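Local coordinates for PA14 domain-containing protein (Clostridium clariflavum, PDB 6QDI) that probably senses plant biomass by binding sugars through its tandem calcium-binding PA14 domains, as part of a membrane-bound anti-sigma factor, at residues W123-A126 with S127-R130; P55-S58 with E59-F63; Y97-G101 with K102-I106. All coordinates share one frame; numbering follows the deposited sequence.

Overall arrangement
The three contacts are tight local corners gathered at one end of the first PA14 domain, each 30 to 34 Å from the centre of the chain. Along the chain, contact 2 comes first, then contact 3, then contact 1. Contacts 2 and 3 are crossings between the two antiparallel sheets of the domain, and contact 1 turns the end of strand 117-125. Centres of contacts 1 and 2 lie about 7 Å apart, joined by Glu59, and those of contacts 2 and 3 about 8 Å apart, joined through Ser58 and Pro55. Contact 2 thus links the other two, centred about 14 Å apart, and together they connect strand ends of both sheets away from the calcium sites.

Contact 1 (W123-A126 with S127-R130); sequences WSSA and STVR
Thr128 folds back over the indole of Trp123 and against the hydroxyl of Ser125 where strand 117-125 of the first PA14 domain ends in a tight turn. Ala126 and Ser127 take up the corner with backbone angles close to those of a type I beta turn, and the chain returns in nearly the reverse direction. The two branches of Thr128 serve different partners. Its methyl group is anti to the backbone N and reaches over the face of the indole in a CH-pi contact, with Thr128 CG2 4.0 Å from the centroid of the five-membered ring of Trp123. CG2 of Thr128 is displaced toward NE1 of Trp123, the ring atom nearest to it at 3.6 Å. The other branch, with OG1 anti to the carbonyl carbon (chi1 -52°), faces the hydroxyl of Ser125, and Thr128 OG1 lies 2.8 Å from Ser125 OG. Glu59 of the adjacent strand is bonded to Ser125 OG through one carboxylate oxygen and to Ser127 OG through the other, so it ties both sides of the turn to strand 59-68. On the same side of the indole as the Thr128 methyl, the ring of Tyr61 meets that of Trp123, with the planes inclined at about 40°. The backbones add two hydrogen bonds of different quality. Ser125 N donates to Thr128 O over 3.0 Å in a nearly straight bond (167°); the return bond, Thr128 N to Ser125 O, is more bent. Beyond the turn, Arg130 sends its extended chain away to a salt bridge with Glu122 and a cation-pi contact with Tyr64, while its backbone stays close to the strand: the hydrogen on Arg130 CA points at Trp123 O, with CA and O 3.2 Å apart.

Contact 2 (P55-S58 with E59-F63); sequences PLYS and EEYTF
Tyr61 reaches back from its strand to the loop at 55-58, and its hydroxyl collects most of the polar contact. Tyr57 N donates to Tyr61 OH over 3.1 Å, with an N-H...O angle of 148°. Water 1 bridges the same oxygen to the preceding residue: it accepts from Leu56 N at 3.0 Å and lies 2.7 Å from Tyr61 OH. One phenol oxygen therefore ties down two successive backbone amides, one directly and one through the water. A further, weak hydrogen bond runs from Glu59 N to Tyr57 O, and Ser58 OG binds Ala100 N.

Apolar and ring contacts flank the phenol. Pro55 CB packs against it, 3.6 Å from Tyr61 CZ, while the carbonyl oxygen of Tyr57 sits at the ring edge, in its plane, 3.4 Å from Tyr61 CE1. The Tyr57 and Tyr61 side chains cross at about a right angle, and it is the edge of the Tyr57 ring, at CD2, that meets the hydroxyl of Tyr61.

Charged and aromatic groups run alongside one another in the third set. Glu59, extended beyond CG, points the same way as Tyr57, with carboxylate and ring planes only 21° apart and Glu59 CD 3.6 Å from Tyr57 CB. Its carboxylate ends on the hydroxyls of Ser125 and Ser127.

Leading from strand 44-53 of one sheet into strand 59-68 of the other, this loop is a beta arch, a connection found in two-sheet antiparallel folds such as this PA14 domain.

Contact 3 (Y97-G101 with K102-I106); sequences YLEAG and KLYDI
Leu98 and Tyr104 each carry CG anti to the carbonyl carbon, beside the backbone N (chi1 -54° and -65°), and these torsions slide the two side chains past each other in opposite directions. Leu98 CD2 comes to rest squarely over the phenol, 3.7 Å from the Tyr104 ring centroid in a CH-pi contact, with Leu98 CB beside CE2 of the same ring. On the opposite face lies CG of Lys102, offset toward the rim, so that the ring is held between two aliphatic groups. The phenol spans the inside of the corner, and its hydroxyl meets the far backbone: Glu99 N donates to Tyr104 OH over 2.8 Å, approaching at the ring edge.

The corner itself is a type II beta turn from Glu99 to Lys102, closed by Lys102 N bonding to Glu99 O at 3.2 Å. Gly101 occupies its third position with a positive phi of 77°, a conformation that favours glycine. Together with the residues that follow, the turn carries the chain from strand 93-98 in one sheet to strand 104-113 in the other. The carbonyl of Pro55 binds the amide of Gly101, which ties the turn to the loop at 55-58.

Polar groups also gather beside the phenol. Water 2 lies in the plane of the ring, 2.6 Å from Tyr104 OH, and donates to Glu99 OE2 over 3.0 Å. The Glu99 side chain crosses that of Lys102 at a slant, but Glu99 OE2 and Lys102 NZ remain 4.0 Å apart, a long salt bridge. The chemistry implies that the amide and the water hold the phenol oxygen in place, whereas the Glu99-Lys102 pair probably contributes a weaker, mainly electrostatic attraction at the surface.

Contact 1 (W123-A126 with S127-R130)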
ATOM      1  N   TRP A 123       8.280 -22.235  12.962  1.00  9.61           N
ATOM      2  CA  TRP A 123       8.009 -22.458  14.384  1.00 10.39           C
ATOM      3  C   TRP A 123       8.822 -23.642  14.902  1.00 10.69           C
ATOM      4  O   TRP A 123       9.315 -24.468  14.146  1.00 10.76           O
ATOM      5  CB  TRP A 123       6.502 -22.616  14.698  1.00 10.30           C
ATOM      6  CG  TRP A 123       5.786 -23.801  14.116  1.00 10.20           C
ATOM      7  CD1 TRP A 123       6.303 -24.814  13.335  1.00 10.36           C
ATOM      8  CD2 TRP A 123       4.426 -24.121  14.343  1.00 11.74           C
ATOM      9  NE1 TRP A 123       5.306 -25.696  13.018  1.00 11.88           N
ATOM     10  CE2 TRP A 123       4.142 -25.297  13.631  1.00 11.73           C
ATOM     11  CE3 TRP A 123       3.405 -23.491  15.033  1.00 11.32           C
ATOM     12  CZ2 TRP A 123       2.869 -25.863  13.618  1.00 12.38           C
ATOM     13  CZ3 TRP A 123       2.145 -24.056  15.031  1.00 12.76           C
ATOM     14  CH2 TRP A 123       1.880 -25.211  14.314  1.00 13.06           C
ATOM     15  N   SER A 124       8.977 -23.678  16.225  1.00 10.88           N
ATOM     16  CA  SER A 124       9.485 -24.854  16.919  1.00 11.66           C
ATOM     17  C   SER A 124       8.852 -24.888  18.320  1.00 11.26           C
ATOM     18  O   SER A 124       8.337 -23.896  18.850  1.00 12.61           O
ATOM     19  CB  SER A 124      11.003 -24.833  17.031  1.00 12.53           C
ATOM     20  OG  SER A 124      11.454 -23.836  17.926  1.00 12.82           O
ATOM     21  N   SER A 125       8.933 -26.060  18.922  1.00 12.68           N
ATOM     22  CA  SER A 125       8.609 -26.248  20.336  1.00 12.90           C
ATOM     23  C   SER A 125       9.345 -27.494  20.798  1.00 13.48           C
ATOM     24  O   SER A 125      10.029 -28.147  19.998  1.00 15.36           O
ATOM     25  CB  SER A 125       7.106 -26.379  20.507  1.00 13.97           C
ATOM     26  OG  SER A 125       6.575 -27.614  20.038  1.00 14.26           O
ATOM     27  N   ALA A 126       9.169 -27.890  22.046  1.00 14.06           N
ATOM     28  CA  ALA A 126       9.830 -29.121  22.524  1.00 15.12           C
ATOM     29  C   ALA A 126       9.540 -30.301  21.637  1.00 13.82           C
ATOM     30  O   ALA A 126      10.471 -31.093  21.329  1.00 17.30           O
ATOM     31  CB  ALA A 126       9.423 -29.403  23.940  1.00 14.81           C
ATOM     32  N   SER A 127       8.306 -30.428  21.167  1.00 14.29           N
ATOM     33  CA  SER A 127       7.898 -31.550  20.324  1.00 15.84           C
ATOM     34  C   SER A 127       7.778 -31.233  18.834  1.00 15.04           C
ATOM     35  O   SER A 127       7.439 -32.106  18.036  1.00 17.91           O
ATOM     36  CB  SER A 127       6.558 -32.092  20.824  1.00 15.93           C
ATOM     37  OG  SER A 127       6.650 -32.468  22.196  1.00 17.15           O
ATOM     38  N   THR A 128       7.997 -29.965  18.458  1.00 15.03           N
ATOM     39  CA  THR A 128       7.910 -29.523  17.060  1.00 14.75           C
ATOM     40  C   THR A 128       9.300 -29.185  16.560  1.00 14.39           C
ATOM     41  O   THR A 128       9.881 -28.151  16.961  1.00 14.93           O
ATOM     42  CB  THR A 128       7.031 -28.275  16.916  1.00 14.47           C
ATOM     43  OG1 THR A 128       5.769 -28.517  17.540  1.00 16.18           O
ATOM     44  CG2 THR A 128       6.815 -27.902  15.443  1.00 15.79           C
ATOM     45  N   VAL A 129       9.860 -30.034  15.692  1.00 14.22           N
ATOM     46  CA  VAL A 129      11.131 -29.720  15.077  1.00 14.57           C
ATOM     47  C   VAL A 129      10.959 -28.442  14.236  1.00 12.94           C
ATOM     48  O   VAL A 129       9.956 -28.268  13.541  1.00 13.44           O
ATOM     49  CB  VAL A 129      11.611 -30.906  14.215  1.00 17.59           C
ATOM     50  CG1 VAL A 129      12.868 -30.545  13.438  1.00 19.74           C
ATOM     51  CG2 VAL A 129      11.850 -32.141  15.096  1.00 20.86           C
ATOM     52  N   ARG A 130      11.956 -27.588  14.300  1.00 13.17           N
ATOM     53  CA  ARG A 130      11.874 -26.310  13.596  1.00 11.90           C
ATOM     54  C   ARG A 130      11.544 -26.535  12.140  1.00 12.16           C
ATOM     55  O   ARG A 130      12.167 -27.329  11.438  1.00 13.53           O
ATOM     56  CB  ARG A 130      13.144 -25.568  13.697  1.00 11.75           C
ATOM     57  CG  ARG A 130      13.145 -24.257  12.925  1.00 12.61           C
ATOM     58  CD  ARG A 130      14.362 -23.439  13.205  1.00 13.34           C
ATOM     59  NE  ARG A 130      14.392 -22.249  12.349  1.00 14.12           N
ATOM     60  CZ  ARG A 130      15.173 -21.201  12.535  1.00 13.98           C
ATOM     61  NH1 ARG A 130      16.045 -21.150  13.528  1.00 15.43           N
ATOM     62  NH2 ARG A 130      15.107 -20.188  11.703  1.00 15.84           N
TER

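Contact 2 (P55-S58 with E59-F63)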
ATOM      1  N   PRO A  55      -1.762 -25.127  16.889  1.00 12.74           N
ATOM      2  CA  PRO A  55      -0.608 -25.924  17.278  1.00 13.74           C
ATOM      3  C   PRO A  55      -1.012 -27.340  17.661  1.00 13.80           C
ATOM      4  O   PRO A  55      -2.136 -27.568  18.100  1.00 15.70           O
ATOM      5  CB  PRO A  55      -0.085 -25.211  18.519  1.00 14.49           C
ATOM      6  CG  PRO A  55      -1.308 -24.571  19.095  1.00 15.98           C
ATOM      7  CD  PRO A  55      -2.156 -24.171  17.929  1.00 14.77           C
ATOM      8  N   LEU A  56      -0.065 -28.253  17.532  1.00 13.74           N
ATOM      9  CA  LEU A  56      -0.308 -29.641  17.850  1.00 14.75           C
ATOM     10  C   LEU A  56      -0.105 -29.923  19.342  1.00 15.50           C
ATOM     11  O   LEU A  56      -0.633 -30.927  19.824  1.00 19.65           O
ATOM     12  CB  LEU A  56       0.612 -30.577  17.030  1.00 16.70           C
ATOM     13  CG  LEU A  56       0.183 -30.945  15.614  1.00 21.11           C
ATOM     14  CD1 LEU A  56       0.075 -29.728  14.729  1.00 23.73           C
ATOM     15  CD2 LEU A  56       1.123 -31.964  15.002  1.00 24.72           C
ATOM     16  N   TYR A  57       0.698 -29.134  20.052  1.00 15.18           N
ATOM     17  CA  TYR A  57       1.112 -29.425  21.429  1.00 15.83           C
ATOM     18  C   TYR A  57       0.820 -28.291  22.390  1.00 15.39           C
ATOM     19  O   TYR A  57       0.741 -27.120  21.970  1.00 15.92           O
ATOM     20  CB  TYR A  57       2.613 -29.746  21.467  1.00 16.31           C
ATOM     21  CG  TYR A  57       3.027 -30.791  20.424  1.00 17.25           C
ATOM     22  CD1 TYR A  57       2.764 -32.131  20.614  1.00 20.21           C
ATOM     23  CD2 TYR A  57       3.678 -30.410  19.239  1.00 19.32           C
ATOM     24  CE1 TYR A  57       3.125 -33.083  19.657  1.00 21.14           C
ATOM     25  CE2 TYR A  57       4.042 -31.340  18.277  1.00 19.78           C
ATOM     26  CZ  TYR A  57       3.772 -32.666  18.483  1.00 22.29           C
ATOM     27  OH  TYR A  57       4.146 -33.599  17.541  1.00 28.62           O
ATOM     28  N   SER A  58       0.646 -28.639  23.673  1.00 15.71           N
ATOM     29  CA  SER A  58       0.551 -27.682  24.791  1.00 14.92           C
ATOM     30  C   SER A  58       1.940 -27.341  25.327  1.00 15.32           C
ATOM     31  O   SER A  58       2.455 -27.950  26.253  1.00 17.05           O
ATOM     32  CB  SER A  58      -0.396 -28.183  25.892  1.00 15.59           C
ATOM     33  OG  SER A  58      -1.696 -28.329  25.361  1.00 17.69           O
ATOM     34  N   GLU A  59       2.587 -26.402  24.625  1.00 14.70           N
ATOM     35  CA  GLU A  59       4.003 -26.115  24.801  1.00 14.16           C
ATOM     36  C   GLU A  59       4.277 -24.648  24.502  1.00 13.90           C
ATOM     37  O   GLU A  59       3.452 -23.955  23.872  1.00 15.12           O
ATOM     38  CB  GLU A  59       4.847 -27.015  23.851  1.00 13.74           C
ATOM     39  CG  GLU A  59       4.814 -28.478  24.239  1.00 15.28           C
ATOM     40  CD  GLU A  59       5.624 -29.408  23.348  1.00 15.12           C
ATOM     41  OE1 GLU A  59       6.105 -28.976  22.280  1.00 16.62           O
ATOM     42  OE2 GLU A  59       5.732 -30.606  23.719  1.00 17.65           O
ATOM     43  N   GLU A  60       5.419 -24.172  24.996  1.00 13.63           N
ATOM     44  CA  GLU A  60       5.964 -22.869  24.573  1.00 13.63           C
ATOM     45  C   GLU A  60       6.482 -23.005  23.146  1.00 13.64           C
ATOM     46  O   GLU A  60       7.451 -23.735  22.887  1.00 14.00           O
ATOM     47  CB  GLU A  60       7.068 -22.370  25.495  1.00 13.96           C
ATOM     48  CG  GLU A  60       7.431 -20.938  25.180  1.00 15.38           C
ATOM     49  CD  GLU A  60       8.463 -20.347  26.100  1.00 16.27           C
ATOM     50  OE1 GLU A  60       9.494 -21.015  26.337  1.00 21.54           O
ATOM     51  OE2 GLU A  60       8.283 -19.180  26.527  1.00 21.44           O
ATOM     52  N   TYR A  61       5.875 -22.225  22.246  1.00 12.77           N
ATOM     53  CA  TYR A  61       6.309 -22.161  20.843  1.00 11.77           C
ATOM     54  C   TYR A  61       7.226 -20.989  20.631  1.00 11.28           C
ATOM     55  O   TYR A  61       7.057 -19.922  21.238  1.00 12.44           O
ATOM     56  CB  TYR A  61       5.098 -22.044  19.916  1.00 12.17           C
ATOM     57  CG  TYR A  61       4.478 -23.383  19.615  1.00 12.33           C
ATOM     58  CD1 TYR A  61       3.645 -24.013  20.544  1.00 13.51           C
ATOM     59  CD2 TYR A  61       4.757 -24.054  18.439  1.00 12.17           C
ATOM     60  CE1 TYR A  61       3.103 -25.254  20.289  1.00 13.90           C
ATOM     61  CE2 TYR A  61       4.204 -25.308  18.184  1.00 12.76           C
ATOM     62  CZ  TYR A  61       3.368 -25.904  19.107  1.00 13.34           C
ATOM     63  OH  TYR A  61       2.785 -27.136  18.886  1.00 14.54           O
ATOM     64  N   THR A  62       8.238 -21.213  19.791  1.00 10.88           N
ATOM     65  CA  THR A  62       9.046 -20.135  19.231  1.00 10.17           C
ATOM     66  C   THR A  62       8.669 -19.943  17.784  1.00 10.15           C
ATOM     67  O   THR A  62       8.544 -20.937  17.054  1.00 11.24           O
ATOM     68  CB  THR A  62      10.546 -20.451  19.322  1.00 11.14           C
ATOM     69  OG1 THR A  62      10.883 -20.672  20.694  1.00 13.14           O
ATOM     70  CG2 THR A  62      11.388 -19.300  18.799  1.00 11.63           C
ATOM     71  N   PHE A  63       8.412 -18.685  17.398  1.00  9.80           N
ATOM     72  CA  PHE A  63       8.206 -18.308  16.008  1.00  9.24           C
ATOM     73  C   PHE A  63       9.441 -17.589  15.505  1.00  9.50           C
ATOM     74  O   PHE A  63       9.982 -16.731  16.240  1.00 10.23           O
ATOM     75  CB  PHE A  63       6.946 -17.429  15.855  1.00  9.06           C
ATOM     76  CG  PHE A  63       5.680 -18.221  16.116  1.00  9.58           C
ATOM     77  CD1 PHE A  63       5.170 -18.371  17.412  1.00  9.90           C
ATOM     78  CD2 PHE A  63       5.040 -18.872  15.096  1.00 10.10           C
ATOM     79  CE1 PHE A  63       4.071 -19.170  17.648  1.00 10.09           C
ATOM     80  CE2 PHE A  63       3.931 -19.630  15.321  1.00 11.03           C
ATOM     81  CZ  PHE A  63       3.424 -19.777  16.589  1.00 11.32           C
TER
HETATM   82  O   HOH W   1       2.606 -27.753  16.287  1.00 17.88           O

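Contact 3 (Y97-G101 with K102-I106)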
ATOM      1  N   TYR A  97       3.219 -19.388  24.825  1.00 12.75           N
ATOM      2  CA  TYR A  97       2.637 -20.649  25.230  0.50 12.70           C
ATOM      3  C   TYR A  97       1.288 -20.854  24.551  1.00 12.96           C
ATOM      4  O   TYR A  97       0.449 -19.967  24.596  1.00 14.34           O
ATOM      5  CB  TYR A  97       2.454 -20.671  26.739  0.50 13.57           C
ATOM      6  CG  TYR A  97       2.002 -22.012  27.182  0.50 14.19           C
ATOM      7  CD1 TYR A  97       2.916 -23.029  27.345  0.50 14.32           C
ATOM      8  CD2 TYR A  97       0.671 -22.284  27.342  0.50 14.32           C
ATOM      9  CE1 TYR A  97       2.518 -24.275  27.712  0.50 15.53           C
ATOM     10  CE2 TYR A  97       0.259 -23.541  27.708  0.50 16.08           C
ATOM     11  CZ  TYR A  97       1.204 -24.531  27.869  0.50 14.41           C
ATOM     12  OH  TYR A  97       0.870 -25.809  28.262  0.50 21.97           O
ATOM     13  N   LEU A  98       1.080 -22.014  23.930  1.00 13.43           N
ATOM     14  CA  LEU A  98      -0.164 -22.344  23.252  1.00 13.72           C
ATOM     15  C   LEU A  98      -0.630 -23.721  23.713  1.00 15.02           C
ATOM     16  O   LEU A  98       0.188 -24.536  24.156  1.00 16.49           O
ATOM     17  CB  LEU A  98      -0.011 -22.295  21.742  1.00 13.97           C
ATOM     18  CG  LEU A  98       0.552 -20.996  21.142  1.00 12.47           C
ATOM     19  CD1 LEU A  98       0.831 -21.190  19.671  1.00 14.33           C
ATOM     20  CD2 LEU A  98      -0.425 -19.865  21.318  1.00 13.68           C
ATOM     21  N   GLU A  99      -1.932 -23.949  23.595  1.00 14.40           N
ATOM     22  CA  GLU A  99      -2.562 -25.202  23.954  1.00 14.76           C
ATOM     23  C   GLU A  99      -2.858 -26.058  22.728  1.00 16.01           C
ATOM     24  O   GLU A  99      -3.376 -25.593  21.701  1.00 16.20           O
ATOM     25  CB  GLU A  99      -3.892 -24.925  24.668  1.00 16.49           C
ATOM     26  CG  GLU A  99      -3.756 -24.199  25.993  1.00 21.14           C
ATOM     27  CD  GLU A  99      -5.080 -24.094  26.764  1.00 22.72           C
ATOM     28  OE1 GLU A  99      -5.446 -25.008  27.397  1.00 49.15           O
ATOM     29  OE2 GLU A  99      -5.645 -22.968  26.649  1.00 34.74           O
ATOM     30  N   ALA A 100      -2.627 -27.355  22.892  1.00 15.96           N
ATOM     31  CA  ALA A 100      -2.872 -28.303  21.851  1.00 15.40           C
ATOM     32  C   ALA A 100      -4.243 -28.247  21.240  1.00 16.35           C
ATOM     33  O   ALA A 100      -5.229 -28.271  21.958  1.00 17.30           O
ATOM     34  CB  ALA A 100      -2.629 -29.690  22.403  1.00 16.77           C
ATOM     35  N   GLY A 101      -4.319 -28.163  19.917  1.00 16.41           N
ATOM     36  CA  GLY A 101      -5.562 -28.228  19.206  1.00 17.50           C
ATOM     37  C   GLY A 101      -6.431 -27.000  19.207  1.00 17.14           C
ATOM     38  O   GLY A 101      -7.458 -26.964  18.519  1.00 20.78           O
ATOM     39  N   LYS A 102      -6.020 -25.972  19.935  1.00 18.76           N
ATOM     40  CA  LYS A 102      -6.812 -24.748  20.032  1.00 17.44           C
ATOM     41  C   LYS A 102      -6.502 -23.817  18.843  1.00 16.62           C
ATOM     42  O   LYS A 102      -5.360 -23.755  18.372  1.00 17.56           O
ATOM     43  CB  LYS A 102      -6.502 -24.054  21.365  1.00 19.64           C
ATOM     44  CG  LYS A 102      -7.325 -22.812  21.654  1.00 25.59           C
ATOM     45  CD  LYS A 102      -7.196 -22.332  23.095  1.00 31.19           C
ATOM     46  CE  LYS A 102      -8.425 -21.536  23.511  1.00 39.41           C
ATOM     47  NZ  LYS A 102      -8.131 -20.633  24.651  1.00 48.97           N
ATOM     48  N   LEU A 103      -7.538 -23.157  18.329  1.00 17.00           N
ATOM     49  CA  LEU A 103      -7.355 -22.203  17.241  1.00 16.66           C
ATOM     50  C   LEU A 103      -7.030 -20.835  17.803  1.00 15.63           C
ATOM     51  O   LEU A 103      -7.769 -20.312  18.655  1.00 19.31           O
ATOM     52  CB  LEU A 103      -8.622 -22.061  16.410  1.00 19.99           C
ATOM     53  CG  LEU A 103      -8.973 -23.258  15.562  1.00 23.94           C
ATOM     54  CD1 LEU A 103     -10.417 -23.169  15.076  1.00 29.04           C
ATOM     55  CD2 LEU A 103      -8.014 -23.356  14.395  1.00 24.68           C
ATOM     56  N   TYR A 104      -5.978 -20.231  17.292  1.00 13.10           N
ATOM     57  CA  TYR A 104      -5.555 -18.914  17.701  1.00 12.23           C
ATOM     58  C   TYR A 104      -5.524 -17.968  16.522  1.00 10.32           C
ATOM     59  O   TYR A 104      -5.189 -18.349  15.416  1.00 11.51           O
ATOM     60  CB  TYR A 104      -4.170 -18.962  18.291  1.00 13.06           C
ATOM     61  CG  TYR A 104      -4.087 -19.758  19.574  1.00 13.01           C
ATOM     62  CD1 TYR A 104      -4.359 -19.148  20.806  1.00 13.91           C
ATOM     63  CD2 TYR A 104      -3.707 -21.087  19.590  1.00 13.93           C
ATOM     64  CE1 TYR A 104      -4.289 -19.838  22.001  1.00 14.35           C
ATOM     65  CE2 TYR A 104      -3.612 -21.789  20.785  1.00 14.04           C
ATOM     66  CZ  TYR A 104      -3.899 -21.158  21.991  1.00 14.81           C
ATOM     67  OH  TYR A 104      -3.814 -21.867  23.179  1.00 18.39           O
ATOM     68  N   ASP A 105      -5.845 -16.704  16.767  1.00 10.28           N
ATOM     69  CA  ASP A 105      -5.658 -15.702  15.753  1.00  9.98           C
ATOM     70  C   ASP A 105      -4.177 -15.589  15.378  1.00  9.80           C
ATOM     71  O   ASP A 105      -3.298 -15.709  16.237  1.00 10.64           O
ATOM     72  CB  ASP A 105      -6.141 -14.365  16.261  1.00 11.16           C
ATOM     73  CG  ASP A 105      -7.649 -14.333  16.418  1.00 12.98           C
ATOM     74  OD1 ASP A 105      -8.340 -14.811  15.495  1.00 16.28           O
ATOM     75  OD2 ASP A 105      -8.111 -13.809  17.408  1.00 18.70           O
ATOM     76  N   ILE A 106      -3.940 -15.314  14.106  1.00  8.98           N
ATOM     77  CA  ILE A 106      -2.612 -14.999  13.613  1.00  8.26           C
ATOM     78  C   ILE A 106      -2.798 -13.827  12.646  1.00  8.08           C
ATOM     79  O   ILE A 106      -3.682 -13.837  11.788  1.00  9.53           O
ATOM     80  CB  ILE A 106      -1.872 -16.205  12.959  1.00  8.91           C
ATOM     81  CG1 ILE A 106      -0.528 -15.765  12.386  1.00  9.18           C
ATOM     82  CG2 ILE A 106      -2.732 -16.897  11.922  1.00  9.48           C
ATOM     83  CD1 ILE A 106       0.370 -16.940  12.061  1.00  9.90           C
TER
HETATM   84  O   HOH W   2      -4.335 -20.628  25.375  1.00 29.72           O